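Local coordinates for protein 2-hydroxyisobutyryl-CoA synthetase (Aquincola tertiaricarbonis, PDB 6HDW) that belongs to the ANL superfamily of AMP-binding enzymes, with a large N-terminal and a smaller C-terminal domain, at residues A[250-255]-A[465-470]. Sequence-based numbering, arbitrary orientation.
Sequences SGEPGA and FKARRV. With 8LE ([[(2~{R},3~{S},4~{R},5~{R})-5-(6-aminopurin-9-yl)-3,4-bis(oxidanyl)oxolan-2-yl]methoxy-oxidanyl-phosphoryl] 2-methyl-2-oxidanyl-propanoate), chain B.
Glu252 OE1 is gripped twice: the backbone N of Ala467 donates to it at 2.8 Å, and a water that also donates to Ala467 O lies 3.0 Å from OE1. The amide approaches on the syn side of the carboxylate, 31° out of its plane, while OE2 is taken by Ser223 OG. Three bonds thus fix the rotation of the carboxylate. Beside it, the Ala467 methyl lies 3.7 Å from Glu252 OE1 and rests on one face of the Arg469 guanidinium. Lys466 starts with CG anti to the carbonyl carbon (chi1 -56°) and then runs fully extended past the carbonyl of Gly251, its CE 3.2 Å from Gly251 O. This straight course carries NZ to the 8LE ligand, where it donates to OAI at 3.0 Å and more weakly to O5' and OAD. A lysine carried by the C-terminal domain to the phosphate of the bound group is consistent with the closed domain arrangement known from ANL enzymes. Ser250 OG bonds 8LE OAF at 2.7 Å. The contact brings the two domains together: segment 250-255 follows strand 246-249 of the parallel sheet and precedes helix 258-268, whereas segment 465-470 leads into strand 470-471, which pairs with strand 399-403.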
ATOM      1  N   SER A 250       0.014  14.843   7.421  1.00 29.86           N
ATOM      2  CA  SER A 250       0.182  14.345   8.785  1.00 29.19           C
ATOM      3  C   SER A 250       1.509  13.570   8.883  1.00 33.91           C
ATOM      4  O   SER A 250       2.099  13.215   7.858  1.00 34.02           O
ATOM      5  CB  SER A 250      -1.003  13.477   9.208  1.00 29.60           C
ATOM      6  OG  SER A 250      -0.941  12.166   8.673  1.00 34.27           O
ATOM      7  N   GLY A 251       1.966  13.322  10.104  1.00 30.66           N
ATOM      8  CA  GLY A 251       3.144  12.501  10.334  1.00 30.57           C
ATOM      9  C   GLY A 251       4.247  13.174  11.098  1.00 37.47           C
ATOM     10  O   GLY A 251       5.042  12.502  11.754  1.00 38.61           O
ATOM     11  N   GLU A 252       4.313  14.507  11.001  1.00 34.60           N
ATOM     12  CA  GLU A 252       5.370  15.314  11.594  1.00 35.44           C
ATOM     13  C   GLU A 252       5.000  16.794  11.484  1.00 39.72           C
ATOM     14  O   GLU A 252       4.127  17.117  10.679  1.00 38.60           O
ATOM     15  CB  GLU A 252       6.688  15.068  10.814  1.00 37.17           C
ATOM     16  CG  GLU A 252       6.528  15.183   9.301  1.00 39.88           C
ATOM     17  CD  GLU A 252       7.786  15.238   8.459  1.00 45.78           C
ATOM     18  OE1 GLU A 252       8.872  14.850   8.946  1.00 47.19           O
ATOM     19  OE2 GLU A 252       7.671  15.649   7.287  1.00 41.33           O
ATOM     20  N   PRO A 253       5.688  17.721  12.204  1.00 38.23           N
ATOM     21  CA  PRO A 253       5.408  19.153  12.002  1.00 38.57           C
ATOM     22  C   PRO A 253       5.888  19.589  10.617  1.00 41.87           C
ATOM     23  O   PRO A 253       6.782  18.958  10.041  1.00 41.40           O
ATOM     24  CB  PRO A 253       6.222  19.843  13.109  1.00 41.81           C
ATOM     25  CG  PRO A 253       6.645  18.750  14.044  1.00 46.30           C
ATOM     26  CD  PRO A 253       6.770  17.535  13.192  1.00 40.68           C
ATOM     27  N   GLY A 254       5.275  20.645  10.094  1.00 38.05           N
ATOM     28  CA  GLY A 254       5.616  21.187   8.786  1.00 38.42           C
ATOM     29  C   GLY A 254       4.503  22.013   8.185  1.00 42.06           C
ATOM     30  O   GLY A 254       4.739  23.140   7.750  1.00 42.96           O
ATOM     31  N   ALA A 255       3.277  21.466   8.195  1.00 37.79           N
ATOM     32  CA  ALA A 255       2.068  22.076   7.633  1.00 37.88           C
ATOM     33  C   ALA A 255       1.543  23.297   8.417  1.00 44.83           C
ATOM     34  O   ALA A 255       0.731  24.067   7.887  1.00 46.26           O
ATOM     35  CB  ALA A 255       0.987  21.024   7.464  1.00 36.73           C
ATOM     36  N   PHE A 465       8.719   9.820   3.735  1.00 33.82           N
ATOM     37  CA  PHE A 465       8.133   9.577   5.050  1.00 33.00           C
ATOM     38  C   PHE A 465       8.494  10.746   5.996  1.00 36.34           C
ATOM     39  O   PHE A 465       8.457  11.893   5.557  1.00 36.16           O
ATOM     40  CB  PHE A 465       8.547   8.185   5.587  1.00 34.75           C
ATOM     41  CG  PHE A 465       7.750   7.655   6.766  1.00 36.35           C
ATOM     42  CD1 PHE A 465       6.365   7.547   6.702  1.00 39.16           C
ATOM     43  CD2 PHE A 465       8.391   7.242   7.931  1.00 38.04           C
ATOM     44  CE1 PHE A 465       5.633   7.059   7.786  1.00 40.25           C
ATOM     45  CE2 PHE A 465       7.655   6.756   9.020  1.00 40.72           C
ATOM     46  CZ  PHE A 465       6.281   6.667   8.936  1.00 39.33           C
ATOM     47  N   LYS A 466       8.815  10.469   7.265  1.00 33.57           N
ATOM     48  CA  LYS A 466       9.133  11.454   8.292  1.00 33.81           C
ATOM     49  C   LYS A 466      10.626  11.789   8.297  1.00 40.81           C
ATOM     50  O   LYS A 466      11.469  10.884   8.362  1.00 40.89           O
ATOM     51  CB  LYS A 466       8.726  10.924   9.688  1.00 35.71           C
ATOM     52  CG  LYS A 466       7.258  10.522   9.821  1.00 35.32           C
ATOM     53  CD  LYS A 466       6.997   9.856  11.172  1.00 31.27           C
ATOM     54  CE  LYS A 466       5.573   9.365  11.306  1.00 35.46           C
ATOM     55  NZ  LYS A 466       5.302   8.870  12.679  1.00 44.14           N
ATOM     56  N   ALA A 467      10.946  13.090   8.277  1.00 38.98           N
ATOM     57  CA  ALA A 467      12.323  13.586   8.316  1.00 39.27           C
ATOM     58  C   ALA A 467      12.943  13.394   9.716  1.00 46.15           C
ATOM     59  O   ALA A 467      12.406  13.876  10.721  1.00 47.07           O
ATOM     60  CB  ALA A 467      12.368  15.051   7.915  1.00 39.64           C
ATOM     61  N   ARG A 468      14.066  12.664   9.765  1.00 43.03           N
ATOM     62  CA  ARG A 468      14.831  12.394  10.980  1.00 42.40           C
ATOM     63  C   ARG A 468      16.099  13.234  10.852  1.00 44.77           C
ATOM     64  O   ARG A 468      17.134  12.765  10.354  1.00 44.88           O
ATOM     65  CB  ARG A 468      15.142  10.883  11.125  1.00 43.50           C
ATOM     66  CG  ARG A 468      13.990   9.917  10.809  1.00 51.62           C
ATOM     67  CD  ARG A 468      12.814  10.016  11.771  1.00 61.72           C
ATOM     68  NE  ARG A 468      11.923   8.861  11.645  1.00 71.27           N
ATOM     69  CZ  ARG A 468      10.741   8.750  12.242  1.00 82.30           C
ATOM     70  NH1 ARG A 468      10.274   9.738  12.998  1.00 63.79           N
ATOM     71  NH2 ARG A 468      10.011   7.655  12.078  1.00 70.53           N
ATOM     72  N   ARG A 469      15.987  14.510  11.247  1.00 39.98           N
ATOM     73  CA  ARG A 469      17.067  15.483  11.093  1.00 39.44           C
ATOM     74  C   ARG A 469      18.057  15.520  12.257  1.00 44.76           C
ATOM     75  O   ARG A 469      19.150  16.062  12.091  1.00 44.13           O
ATOM     76  CB  ARG A 469      16.504  16.882  10.786  1.00 36.80           C
ATOM     77  CG  ARG A 469      15.781  16.908   9.441  1.00 40.19           C
ATOM     78  CD  ARG A 469      15.680  18.286   8.835  1.00 48.50           C
ATOM     79  NE  ARG A 469      15.048  18.234   7.514  1.00 54.02           N
ATOM     80  CZ  ARG A 469      13.744  18.359   7.301  1.00 66.42           C
ATOM     81  NH1 ARG A 469      12.913  18.559   8.317  1.00 47.57           N
ATOM     82  NH2 ARG A 469      13.257  18.277   6.072  1.00 61.09           N
ATOM     83  N   VAL A 470      17.716  14.910  13.404  1.00 42.06           N
ATOM     84  CA  VAL A 470      18.621  14.898  14.550  1.00 42.51           C
ATOM     85  C   VAL A 470      19.537  13.661  14.534  1.00 48.83           C
ATOM     86  O   VAL A 470      19.062  12.532  14.423  1.00 48.55           O
ATOM     87  CB  VAL A 470      17.876  15.092  15.899  1.00 45.96           C
ATOM     88  CG1 VAL A 470      18.803  14.871  17.087  1.00 46.84           C
ATOM     89  CG2 VAL A 470      17.244  16.475  15.977  1.00 45.20           C
TER
HETATM   90  C2  8LE B1001       3.113  17.545  14.324  1.00 36.89           C
HETATM   91  CAA 8LE B1001      -1.009   8.471  11.419  1.00 32.56           C
HETATM   92  CAZ 8LE B1001      -0.181   9.750  11.647  1.00 33.20           C
HETATM   93  CAB 8LE B1001      -1.005  10.778  12.446  1.00 31.17           C
HETATM   94  OAF 8LE B1001       0.124  10.334  10.389  1.00 30.69           O
HETATM   95  CAS 8LE B1001       1.143   9.399  12.374  1.00 37.08           C
HETATM   96  OAD 8LE B1001       2.228   9.706  11.887  1.00 38.09           O
HETATM   97  OAQ 8LE B1001       1.010   8.714  13.548  1.00 39.96           O
HETATM   98  PBC 8LE B1001       2.203   7.928  14.363  1.00 38.94           P
HETATM   99  OAI 8LE B1001       3.043   7.051  13.332  1.00 34.68           O
HETATM  100  OAE 8LE B1001       1.619   7.149  15.479  1.00 44.06           O
HETATM  101  O5' 8LE B1001       3.147   9.056  14.932  1.00 38.43           O
HETATM  102  C5' 8LE B1001       2.509  10.058  15.712  1.00 35.22           C
HETATM  103  C4' 8LE B1001       3.512  11.128  16.050  1.00 31.62           C
HETATM  104  O4' 8LE B1001       3.878  11.812  14.826  1.00 31.34           O
HETATM  105  C3' 8LE B1001       2.794  12.123  16.873  1.00 31.85           C
HETATM  106  O3' 8LE B1001       2.899  11.754  18.252  1.00 30.83           O
HETATM  107  C2' 8LE B1001       3.569  13.401  16.547  1.00 33.51           C
HETATM  108  O2' 8LE B1001       4.849  13.480  17.242  1.00 35.26           O
HETATM  109  C1' 8LE B1001       3.821  13.235  15.066  1.00 32.25           C
HETATM  110  N9  8LE B1001       2.760  13.897  14.242  1.00 37.11           N
HETATM  111  C8  8LE B1001       1.769  13.328  13.545  1.00 37.48           C
HETATM  112  N7  8LE B1001       1.064  14.294  12.966  1.00 38.24           N
HETATM  113  C5  8LE B1001       1.600  15.470  13.312  1.00 38.48           C
HETATM  114  C4  8LE B1001       2.654  15.217  14.109  1.00 38.12           C
HETATM  115  N3  8LE B1001       3.423  16.216  14.604  1.00 36.73           N
HETATM  116  N1  8LE B1001       2.013  17.779  13.494  1.00 38.11           N
HETATM  117  C6  8LE B1001       1.305  16.746  12.999  1.00 37.59           C
HETATM  118  N6  8LE B1001       0.273  16.972  12.197  1.00 35.34           N
HETATM  119  O   HOH W   1       9.858  14.297  11.711  1.00 55.35           O
HETATM  120  O   HOH W   2       9.689  18.446   9.226  1.00118.56           O